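Local coordinates for formyltransferase PseJ (Anoxybacillus kamchatkensis G10, PDB 6EDK), which belongs to the formyltransferase family and binds 1YA in a pocket of an alpha/beta domain built round a mixed six-stranded sheet, at residues A61-V66 / P80-R85; I91-S96 / K160-Y165; V139-N144 / T204-L209. All coordinates share one frame; numbering follows the deposited sequence.

Contact 1. Residues A61-V66 / P80-R85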
loop_
_atom_site.group_PDB
_atom_site.type_symbol
_atom_site.label_atom_id
_atom_site.label_comp_id
_atom_site.label_asym_id
_atom_site.label_seq_id
_atom_site.Cartn_x
_atom_site.Cartn_y
_atom_site.Cartn_z
ATOM N N ALA A 61 8.372 16.083 15.853
ATOM C CA ALA A 61 7.769 15.619 17.088
ATOM C C ALA A 61 6.588 14.676 16.859
ATOM O O ALA A 61 6.179 13.977 17.797
ATOM C CB ALA A 61 7.318 16.827 17.941
ATOM N N ILE A 62 6.054 14.625 15.635
ATOM C CA ILE A 62 4.982 13.665 15.300
ATOM C C ILE A 62 5.413 12.217 15.590
ATOM O O ILE A 62 4.594 11.368 15.963
ATOM C CB ILE A 62 4.607 13.850 13.817
ATOM C CG1 ILE A 62 4.016 15.241 13.538
ATOM C CG2 ILE A 62 3.611 12.825 13.362
ATOM C CD1 ILE A 62 2.657 15.490 14.160
ATOM N N LEU A 63 6.694 11.927 15.462
ATOM C CA LEU A 63 7.245 10.621 15.695
ATOM C C LEU A 63 7.505 10.285 17.160
ATOM O O LEU A 63 7.754 9.116 17.476
ATOM C CB LEU A 63 8.549 10.488 14.923
ATOM C CG LEU A 63 8.400 10.607 13.413
ATOM C CD1 LEU A 63 9.740 10.664 12.749
ATOM C CD2 LEU A 63 7.582 9.409 12.865
ATOM N N ASN A 64 7.450 11.250 18.074
ATOM C CA ASN A 64 7.841 10.941 19.438
ATOM C C ASN A 64 6.878 9.932 20.033
ATOM O O ASN A 64 5.657 10.074 19.921
ATOM C CB ASN A 64 7.817 12.191 20.335
ATOM C CG ASN A 64 8.809 13.287 19.898
ATOM O OD1 ASN A 64 9.731 13.077 19.134
ATOM N ND2 ASN A 64 8.608 14.482 20.447
ATOM N N ASN A 65 7.428 8.950 20.736
ATOM C CA ASN A 65 6.657 7.968 21.476
ATOM C C ASN A 65 5.766 7.094 20.572
ATOM O O ASN A 65 4.795 6.485 21.046
ATOM C CB ASN A 65 5.794 8.652 22.520
ATOM C CG ASN A 65 6.616 9.398 23.543
ATOM O OD1 ASN A 65 6.369 10.576 23.813
ATOM N ND2 ASN A 65 7.620 8.722 24.092
ATOM N N VAL A 66 6.079 7.012 19.304
ATOM C CA VAL A 66 5.311 6.176 18.361
ATOM C C VAL A 66 5.845 4.752 18.413
ATOM O O VAL A 66 7.044 4.511 18.254
ATOM C CB VAL A 66 5.409 6.755 16.941
ATOM C CG1 VAL A 66 4.897 5.700 15.864
ATOM C CG2 VAL A 66 4.638 8.007 16.868
ATOM N N PRO A 80 15.286 7.576 5.229
ATOM C CA PRO A 80 15.911 6.309 5.672
ATOM C C PRO A 80 16.230 6.233 7.148
ATOM O O PRO A 80 16.216 5.136 7.752
ATOM C CB PRO A 80 17.194 6.235 4.831
ATOM C CG PRO A 80 16.957 7.141 3.679
ATOM C CD PRO A 80 16.038 8.218 4.137
ATOM N N ASP A 81 16.485 7.379 7.783
ATOM C CA ASP A 81 16.721 7.361 9.222
ATOM C C ASP A 81 15.439 7.020 9.961
ATOM O O ASP A 81 15.448 6.296 10.975
ATOM C CB ASP A 81 17.292 8.706 9.665
ATOM C CG ASP A 81 18.704 8.960 9.097
ATOM O OD1 ASP A 81 19.398 7.987 8.731
ATOM O OD2 ASP A 81 19.105 10.127 9.010
ATOM N N ILE A 82 14.301 7.489 9.451
ATOM C CA ILE A 82 13.018 7.062 10.029
ATOM C C ILE A 82 12.809 5.563 9.810
ATOM O O ILE A 82 12.407 4.823 10.738
ATOM C CB ILE A 82 11.887 7.898 9.414
ATOM C CG1 ILE A 82 12.053 9.403 9.711
ATOM C CG2 ILE A 82 10.555 7.499 9.975
ATOM C CD1 ILE A 82 10.983 10.264 9.013
ATOM N N VAL A 83 13.113 5.095 8.589
ATOM C CA VAL A 83 13.012 3.670 8.261
ATOM C C VAL A 83 13.828 2.840 9.223
ATOM O O VAL A 83 13.324 1.857 9.794
ATOM C CB VAL A 83 13.449 3.444 6.807
ATOM C CG1 VAL A 83 13.627 1.954 6.518
ATOM C CG2 VAL A 83 12.450 4.064 5.863
ATOM N N GLU A 84 15.107 3.247 9.466
ATOM C CA GLU A 84 15.938 2.462 10.371
ATOM C C GLU A 84 15.400 2.520 11.787
ATOM O O GLU A 84 15.326 1.501 12.471
ATOM C CB GLU A 84 17.384 2.953 10.334
ATOM C CG GLU A 84 18.355 2.023 11.073
ATOM C CD GLU A 84 18.518 0.666 10.371
ATOM O OE1 GLU A 84 18.237 0.577 9.152
ATOM O OE2 GLU A 84 18.923 -0.313 11.039
ATOM N N ARG A 85 14.980 3.707 12.239
ATOM C CA ARG A 85 14.467 3.810 13.602
ATOM C C ARG A 85 13.260 2.923 13.805
ATOM O O ARG A 85 13.039 2.400 14.895
ATOM C CB ARG A 85 14.097 5.272 13.883
ATOM C CG ARG A 85 13.357 5.488 15.199
ATOM C CD ARG A 85 13.192 7.018 15.436
ATOM N NE ARG A 85 12.306 7.282 16.559
ATOM C CZ ARG A 85 11.749 8.474 16.810
ATOM N NH1 ARG A 85 11.955 9.497 15.995
ATOM N NH2 ARG A 85 10.955 8.616 17.854
#

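Contact 2. Residues I91-S96 / K160-Y165. With 1YA (N-{4-[{[(6S)-2-amino-4-oxo-3,4,5,6,7,8-hexahydropteridin-6-yl]methyl}(formyl)amino]benzoyl}-L-glutamic acid), chain D.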
loop_
_atom_site.group_PDB
_atom_site.type_symbol
_atom_site.label_atom_id
_atom_site.label_comp_id
_atom_site.label_asym_id
_atom_site.label_seq_id
_atom_site.Cartn_x
_atom_site.Cartn_y
_atom_site.Cartn_z
ATOM N N ILE A 91 4.798 -0.469 8.432
ATOM C CA ILE A 91 4.255 -1.234 7.311
ATOM C C ILE A 91 3.565 -0.298 6.340
ATOM O O ILE A 91 3.129 0.770 6.715
ATOM C CB ILE A 91 3.289 -2.312 7.738
ATOM C CG1 ILE A 91 1.980 -1.774 8.323
ATOM C CG2 ILE A 91 3.898 -3.317 8.695
ATOM C CD1 ILE A 91 1.069 -2.790 8.796
ATOM N N ASN A 92 3.365 -0.766 5.093
ATOM C CA ASN A 92 2.711 0.014 4.060
ATOM C C ASN A 92 1.700 -0.939 3.369
ATOM O O ASN A 92 1.979 -2.161 3.278
ATOM C CB ASN A 92 3.691 0.514 3.029
ATOM C CG ASN A 92 3.044 1.366 1.937
ATOM O OD1 ASN A 92 2.412 2.370 2.211
ATOM N ND2 ASN A 92 3.229 0.968 0.667
ATOM N N LEU A 93 0.551 -0.378 3.016
ATOM C CA LEU A 93 -0.542 -1.043 2.265
ATOM C C LEU A 93 -0.514 -0.561 0.826
ATOM O O LEU A 93 -0.821 0.607 0.525
ATOM C CB LEU A 93 -1.910 -0.735 2.874
ATOM C CG LEU A 93 -2.305 -1.435 4.151
ATOM C CD1 LEU A 93 -1.272 -1.412 5.260
ATOM C CD2 LEU A 93 -3.622 -0.918 4.686
ATOM N N HIS A 94 -0.168 -1.474 -0.112
ATOM C CA HIS A 94 0.077 -1.151 -1.509
ATOM C C HIS A 94 -0.821 -2.031 -2.364
ATOM O O HIS A 94 -0.812 -3.239 -2.189
ATOM C CB HIS A 94 1.547 -1.442 -1.859
ATOM C CG HIS A 94 1.927 -1.082 -3.239
ATOM N ND1 HIS A 94 1.941 0.216 -3.685
ATOM C CD2 HIS A 94 2.307 -1.847 -4.288
ATOM C CE1 HIS A 94 2.281 0.239 -4.964
ATOM N NE2 HIS A 94 2.509 -1.004 -5.353
ATOM N N ILE A 95 -1.561 -1.433 -3.266
ATOM C CA ILE A 95 -2.529 -2.191 -4.055
ATOM C C ILE A 95 -1.924 -2.739 -5.341
ATOM O O ILE A 95 -2.503 -2.606 -6.433
ATOM C CB ILE A 95 -3.792 -1.393 -4.298
ATOM C CG1 ILE A 95 -3.540 -0.042 -4.941
ATOM C CG2 ILE A 95 -4.604 -1.261 -2.979
ATOM C CD1 ILE A 95 -4.803 0.571 -5.578
ATOM N N SER A 96 -0.791 -3.405 -5.209
ATOM C CA SER A 96 -0.304 -4.286 -6.250
ATOM C C SER A 96 0.117 -5.614 -5.626
ATOM O O SER A 96 0.257 -5.773 -4.416
ATOM C CB SER A 96 0.866 -3.634 -7.035
ATOM O OG SER A 96 2.039 -3.945 -6.301
ATOM N N LYS A 160 -9.684 -5.183 3.815
ATOM C CA LYS A 160 -10.026 -6.466 4.422
ATOM C C LYS A 160 -8.811 -7.234 4.887
ATOM O O LYS A 160 -8.817 -7.826 5.962
ATOM C CB LYS A 160 -10.826 -7.268 3.386
ATOM C CG LYS A 160 -11.396 -8.557 3.896
ATOM C CD LYS A 160 -12.204 -9.342 2.828
ATOM C CE LYS A 160 -12.692 -10.645 3.464
ATOM N NZ LYS A 160 -13.009 -11.688 2.450
ATOM N N LEU A 161 -7.789 -7.356 4.038
ATOM C CA LEU A 161 -6.613 -8.146 4.368
ATOM C C LEU A 161 -5.907 -7.571 5.597
ATOM O O LEU A 161 -5.432 -8.307 6.473
ATOM C CB LEU A 161 -5.646 -8.111 3.156
ATOM C CG LEU A 161 -4.366 -8.926 3.222
ATOM C CD1 LEU A 161 -4.639 -10.425 3.261
ATOM C CD2 LEU A 161 -3.441 -8.619 2.033
ATOM N N PHE A 162 -5.899 -6.249 5.681
ATOM C CA PHE A 162 -5.256 -5.593 6.840
ATOM C C PHE A 162 -5.996 -5.965 8.125
ATOM O O PHE A 162 -5.393 -6.388 9.134
ATOM C CB PHE A 162 -5.287 -4.098 6.652
ATOM C CG PHE A 162 -4.789 -3.389 7.900
ATOM C CD1 PHE A 162 -3.482 -3.418 8.204
ATOM C CD2 PHE A 162 -5.710 -2.867 8.772
ATOM C CE1 PHE A 162 -3.040 -2.831 9.412
ATOM C CE2 PHE A 162 -5.267 -2.305 9.998
ATOM C CZ PHE A 162 -3.951 -2.330 10.250
ATOM N N MET A 163 -7.315 -5.789 8.102
ATOM C CA MET A 163 -8.098 -6.069 9.335
ATOM C C MET A 163 -8.061 -7.534 9.663
ATOM O O MET A 163 -8.090 -7.906 10.851
ATOM C CB MET A 163 -9.543 -5.604 9.178
ATOM C CG MET A 163 -9.710 -4.086 9.109
ATOM S SD MET A 163 -11.359 -3.314 9.162
ATOM C CE MET A 163 -11.967 -3.763 7.524
ATOM N N GLU A 164 -8.031 -8.403 8.628
ATOM C CA GLU A 164 -7.929 -9.831 8.903
ATOM C C GLU A 164 -6.646 -10.178 9.615
ATOM O O GLU A 164 -6.654 -11.037 10.516
ATOM C CB GLU A 164 -8.036 -10.644 7.619
ATOM C CG GLU A 164 -7.846 -12.133 7.771
ATOM C CD GLU A 164 -8.062 -12.853 6.446
ATOM O OE1 GLU A 164 -8.491 -12.181 5.458
ATOM O OE2 GLU A 164 -7.853 -14.075 6.420
ATOM N N TYR A 165 -5.543 -9.520 9.272
ATOM C CA TYR A 165 -4.241 -9.945 9.813
ATOM C C TYR A 165 -3.694 -9.022 10.902
ATOM O O TYR A 165 -2.737 -9.388 11.579
ATOM C CB TYR A 165 -3.197 -10.080 8.694
ATOM C CG TYR A 165 -3.347 -11.353 7.905
ATOM C CD1 TYR A 165 -2.767 -12.529 8.316
ATOM C CD2 TYR A 165 -4.129 -11.393 6.763
ATOM C CE1 TYR A 165 -2.919 -13.697 7.617
ATOM C CE2 TYR A 165 -4.268 -12.620 6.004
ATOM C CZ TYR A 165 -3.647 -13.753 6.474
ATOM O OH TYR A 165 -3.755 -14.966 5.809
HETATM N N1 1YA D . 8.619 5.457 1.853
HETATM C C2 1YA D . 9.672 4.419 1.853
HETATM N NA2 1YA D . 11.027 4.748 2.263
HETATM N N3 1YA D . 9.405 2.981 1.479
HETATM C C4 1YA D . 8.073 2.559 1.025
HETATM O O4 1YA D . 7.927 1.392 0.723
HETATM C C4A 1YA D . 7.019 3.613 1.016
HETATM N N5 1YA D . 5.738 3.253 0.673
HETATM C C6 1YA D . 4.850 4.444 0.226
HETATM C C7 1YA D . 4.918 5.554 1.019
HETATM N N8 1YA D . 6.344 6.025 1.464
HETATM C C8A 1YA D . 7.283 5.072 1.466
HETATM C C9 1YA D . 5.311 4.748 -1.218
HETATM N N10 1YA D . 4.495 5.785 -1.877
HETATM C C11 1YA D . 6.461 8.683 -4.256
HETATM C C12 1YA D . 5.713 9.112 -3.171
HETATM C C13 1YA D . 5.076 8.168 -2.373
HETATM C C14 1YA D . 5.187 6.826 -2.690
HETATM C C15 1YA D . 5.926 6.407 -3.782
HETATM C C16 1YA D . 6.566 7.346 -4.572
HETATM C C17 1YA D . 7.173 9.699 -5.185
HETATM N N 1YA D . 6.966 9.439 -6.633
HETATM C CA 1YA D . 7.539 10.277 -7.717
HETATM C CB 1YA D . 9.079 10.116 -7.755
HETATM C CG 1YA D . 9.564 8.829 -7.067
HETATM C CD 1YA D . 11.016 8.479 -7.437
HETATM O OE1 1YA D . 11.496 7.352 -7.132
HETATM O OE2 1YA D . 11.728 9.320 -8.047
HETATM C CT 1YA D . 6.887 9.865 -9.063
HETATM O O2 1YA D . 6.056 8.910 -9.139
HETATM O O1 1YA D . 7.172 10.487 -10.114
HETATM C C18 1YA D . 3.040 5.797 -1.829
HETATM O O5 1YA D . 2.449 4.977 -1.211
HETATM O O 1YA D . 7.796 10.602 -4.755
#

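Contact 3. Residues V139-N144 / T204-L209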
loop_
_atom_site.group_PDB
_atom_site.type_symbol
_atom_site.label_atom_id
_atom_site.label_comp_id
_atom_site.label_asym_id
_atom_site.label_seq_id
_atom_site.Cartn_x
_atom_site.Cartn_y
_atom_site.Cartn_z
ATOM N N VAL A 139 -6.120 -10.662 -6.783
ATOM C CA VAL A 139 -7.444 -10.126 -7.049
ATOM C C VAL A 139 -7.659 -10.255 -8.547
ATOM O O VAL A 139 -6.981 -9.577 -9.323
ATOM C CB VAL A 139 -7.577 -8.648 -6.615
ATOM C CG1 VAL A 139 -8.895 -8.074 -7.011
ATOM C CG2 VAL A 139 -7.365 -8.512 -5.093
ATOM N N THR A 140 -8.613 -11.053 -8.919
ATOM C CA THR A 140 -8.957 -11.244 -10.315
ATOM C C THR A 140 -9.946 -10.184 -10.785
ATOM O O THR A 140 -10.533 -9.423 -10.027
ATOM C CB THR A 140 -9.540 -12.643 -10.547
ATOM O OG1 THR A 140 -10.585 -12.866 -9.579
ATOM C CG2 THR A 140 -8.418 -13.699 -10.416
ATOM N N TYR A 141 -10.108 -10.131 -12.087
ATOM C CA TYR A 141 -11.002 -9.177 -12.695
ATOM C C TYR A 141 -11.911 -9.919 -13.670
ATOM O O TYR A 141 -11.736 -11.108 -13.939
ATOM C CB TYR A 141 -10.250 -8.123 -13.427
ATOM C CG TYR A 141 -9.486 -8.606 -14.603
ATOM C CD1 TYR A 141 -8.265 -9.242 -14.450
ATOM C CD2 TYR A 141 -10.005 -8.492 -15.886
ATOM C CE1 TYR A 141 -7.538 -9.685 -15.554
ATOM C CE2 TYR A 141 -9.284 -8.909 -16.976
ATOM C CZ TYR A 141 -8.070 -9.515 -16.819
ATOM O OH TYR A 141 -7.385 -9.938 -17.940
ATOM N N TYR A 142 -12.893 -9.197 -14.150
ATOM C CA TYR A 142 -13.948 -9.770 -14.953
ATOM C C TYR A 142 -14.023 -9.061 -16.283
ATOM O O TYR A 142 -13.574 -7.917 -16.442
ATOM C CB TYR A 142 -15.288 -9.662 -14.244
ATOM C CG TYR A 142 -15.307 -10.354 -12.923
ATOM C CD1 TYR A 142 -14.998 -9.666 -11.769
ATOM C CD2 TYR A 142 -15.581 -11.701 -12.812
ATOM C CE1 TYR A 142 -14.990 -10.288 -10.547
ATOM C CE2 TYR A 142 -15.593 -12.343 -11.581
ATOM C CZ TYR A 142 -15.290 -11.629 -10.452
ATOM O OH TYR A 142 -15.271 -12.243 -9.203
ATOM N N GLU A 143 -14.708 -9.747 -17.216
ATOM C CA GLU A 143 -14.723 -9.322 -18.606
ATOM C C GLU A 143 -15.071 -7.862 -18.788
ATOM O O GLU A 143 -14.457 -7.193 -19.629
ATOM C CB GLU A 143 -15.723 -10.179 -19.423
ATOM C CG GLU A 143 -15.795 -9.778 -20.913
ATOM C CD GLU A 143 -16.920 -10.481 -21.703
ATOM O OE1 GLU A 143 -17.674 -11.302 -21.121
ATOM O OE2 GLU A 143 -17.048 -10.199 -22.920
ATOM N N ASN A 144 -16.047 -7.344 -18.052
ATOM C CA ASN A 144 -16.482 -5.969 -18.300
ATOM C C ASN A 144 -16.041 -4.984 -17.203
ATOM O O ASN A 144 -16.566 -3.860 -17.129
ATOM C CB ASN A 144 -18.000 -5.919 -18.497
ATOM C CG ASN A 144 -18.447 -6.508 -19.863
ATOM O OD1 ASN A 144 -19.084 -7.559 -19.931
ATOM N ND2 ASN A 144 -18.078 -5.842 -20.948
ATOM N N THR A 204 -13.103 3.738 -18.103
ATOM C CA THR A 204 -12.574 2.992 -19.243
ATOM C C THR A 204 -12.627 1.486 -18.971
ATOM O O THR A 204 -12.116 1.032 -17.930
ATOM C CB THR A 204 -11.164 3.407 -19.533
ATOM O OG1 THR A 204 -11.111 4.842 -19.717
ATOM C CG2 THR A 204 -10.662 2.678 -20.764
ATOM N N PRO A 205 -13.244 0.707 -19.843
ATOM C CA PRO A 205 -13.153 -0.759 -19.730
ATOM C C PRO A 205 -11.702 -1.206 -19.756
ATOM O O PRO A 205 -10.880 -0.672 -20.513
ATOM C CB PRO A 205 -13.937 -1.256 -20.941
ATOM C CG PRO A 205 -14.843 -0.109 -21.290
ATOM C CD PRO A 205 -14.112 1.115 -20.982
ATOM N N VAL A 206 -11.362 -2.162 -18.881
ATOM C CA VAL A 206 -9.965 -2.587 -18.822
ATOM C C VAL A 206 -9.607 -3.421 -20.051
ATOM O O VAL A 206 -8.440 -3.470 -20.449
ATOM C CB VAL A 206 -9.664 -3.367 -17.499
ATOM C CG1 VAL A 206 -9.903 -2.446 -16.265
ATOM C CG2 VAL A 206 -10.454 -4.584 -17.365
ATOM N N GLN A 207 -10.592 -4.086 -20.662
ATOM C CA GLN A 207 -10.328 -4.905 -21.851
ATOM C C GLN A 207 -9.562 -4.101 -22.900
ATOM O O GLN A 207 -8.634 -4.618 -23.520
ATOM C CB GLN A 207 -11.662 -5.435 -22.413
ATOM C CG GLN A 207 -11.592 -6.758 -23.175
ATOM C CD GLN A 207 -10.886 -7.881 -22.392
ATOM O OE1 GLN A 207 -11.278 -8.245 -21.262
ATOM N NE2 GLN A 207 -9.833 -8.433 -22.997
ATOM N N LYS A 208 -9.879 -2.806 -23.039
ATOM C CA LYS A 208 -9.199 -1.925 -23.986
ATOM C C LYS A 208 -7.734 -1.695 -23.660
ATOM O O LYS A 208 -6.981 -1.208 -24.524
ATOM C CB LYS A 208 -9.893 -0.546 -24.006
ATOM C CG LYS A 208 -11.348 -0.610 -24.404
ATOM C CD LYS A 208 -11.944 0.787 -24.592
ATOM C CE LYS A 208 -13.369 0.673 -25.127
ATOM N NZ LYS A 208 -14.166 1.928 -24.952
ATOM N N LEU A 209 -7.305 -2.025 -22.428
ATOM C CA LEU A 209 -6.002 -1.654 -21.926
ATOM C C LEU A 209 -5.033 -2.822 -21.878
ATOM O O LEU A 209 -3.817 -2.596 -21.803
ATOM C CB LEU A 209 -6.150 -1.057 -20.518
ATOM C CG LEU A 209 -7.192 0.025 -20.370
ATOM C CD1 LEU A 209 -7.176 0.661 -18.955
ATOM C CD2 LEU A 209 -6.940 1.115 -21.393
HETATM O O HOH W 1 -13.330 -4.468 -19.701
#

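Contact 1. Residues A61-V66 / P80-R85
Leu-63 and Ile-82 mark the closest approach of the two backbones, their CA atoms 8.8 Å apart, with the 3-10 segment 61-63 and the type II turn that starts at Leu-63 facing the short helix 80-85. That helix belongs to a beta-alpha-beta crossover: it links strand 68-71 to its parallel neighbour 90-94, while 61-66 lies in the loop that leads into the first of these strands. The pairing is thus a small example of how the connecting helix of a crossover packs against the loop that enters its first strand. On the same helix, Val-83 touches 1YA. The apolar half of the contact is carried by Leu-63 CD1, which lies 4.0 Å from Ile-82 CD1, the two side chains meeting at about a right angle. Leu-63 also rests on Leu-29 of strand 27-31, and Ile-82 on Leu-56 and Lys-58, so this small patch is buried from several directions.

Arg-85 spans the remaining distance. Its CG stands opposite the backbone N (chi1 171°), and the chain stays extended from CG to NE, carrying the guanidinium across to the turn. There NH1 comes within 3.7 Å of Leu-63 CB, and Asn-64 CA sits at the guanidinium edge. Leu-63 O already accepts a hydrogen bond from Val-66 N, closing the turn. Arg-85 NH2 approaches that same Leu-63 O obliquely to 3.3 Å, at an angle too poor for a hydrogen bond.

Contact 2. Residues I91-S96 / K160-Y165
Ile-91, Leu-93 and Phe-162 make the whole of this contact, and all of it is apolar. Ile-91 and Leu-93, two residues apart on the strand, point the same way and present their methyl groups to one aromatic side chain on the helix. Ile-91 CD1 comes to the edge of the ring, near its plane, 4.2 Å from Phe-162 CE1. Leu-93 meets the same side chain nearer the helix backbone: its CD2 lies 4.1 Å from Phe-162 CB, while its CD1 approaches the ring obliquely, 4.2 Å from Phe-162 CD1. Both aliphatic chains run roughly perpendicular to the phenylalanine. Phe-162 CG is trans to the backbone N (chi1 173°), a setting that extends the ring from the helix toward the strand.

The Phe-162 ring also meets that of Trp-166, with the planes at about 30°, and its side chain touches Leu-38 and Phe-41 of helix 36-43. The pattern is the layered packing of an alpha/beta fold, in which helix 147-169 lies against one face of the central sheet. Alternation along strand 90-94 divides its residues between the two faces: Ile-91 and Leu-93 turn to the helix, whereas Asn-92 and His-94 turn from it, and Asn-92 lines the pocket of 1YA.

Polar bonding is left to other partners. Main-chain hydrogen bonds tie Ile-91 and Leu-93 to strand 68-71, and Asn-92 and His-94 to strand 118-123. His-94 NE2 is hydrogen-bonded to Asn-101 O, and Ser-96 OG, just past the strand, to Trp-100 O.

Contact 3. Residues V139-N144 / T204-L209
Val-206 CG2 comes obliquely to the ring of Tyr-141, 4.2 Å from Tyr-141 CD2. The tyrosine's bond to CB already points to the other loop, and CG stands between the backbone N and the carbonyl carbon (chi1 65°). Both side chains also touch Phe-111, whose ring meets that of Tyr-141 edge-to-face; the valine and the two aromatics therefore form one apolar patch.

Beside this patch the contact becomes polar and passes through the backbone. Glu-143 starts its side chain away from the other loop and takes part through its main-chain carbonyl. Gln-207 bends back at chi2 (52°), bringing OE1 to 3.7 Å from Glu-143 O; two acceptor oxygens approach here without a hydrogen bond. A water molecule joins the two backbones instead, donating to Glu-143 O at 2.9 Å and accepting from Gln-207 N at the same distance. Such a bridge illustrates how two irregular loops can be joined by solvent where no direct polar pair exists between them.

Segment 139-144 leads from strand 133-138 toward helix 147-169, and backbone hydrogen bonds of Thr-204 with Leu-147, the first residue of that helix, and of Val-206 with Asp-145, just before it, hold the later loop there. Val-139 and Tyr-142 pack on the same long helix, while Val-206 and Leu-209 lean on helix 106-112.

How the contacts relate
Contact 2 belongs to the core, its centre about 7 Å from that of the chain, whereas contacts 1 and 3 are partly buried and lie on opposite sides of that centre, about 40 Å apart between their own centres. Contacts 1 and 2 are consecutive in the fold: the helix of the first leads into the strand of the second. Contact 2 uses the long helix 147-169, which the first loop of contact 3 precedes. The chemistry follows position. Purely apolar packing serves between sheet and helix, while each outer contact pairs an apolar patch with polar groups: an arginine reaching to a turn in contact 1, a bridging water in contact 3.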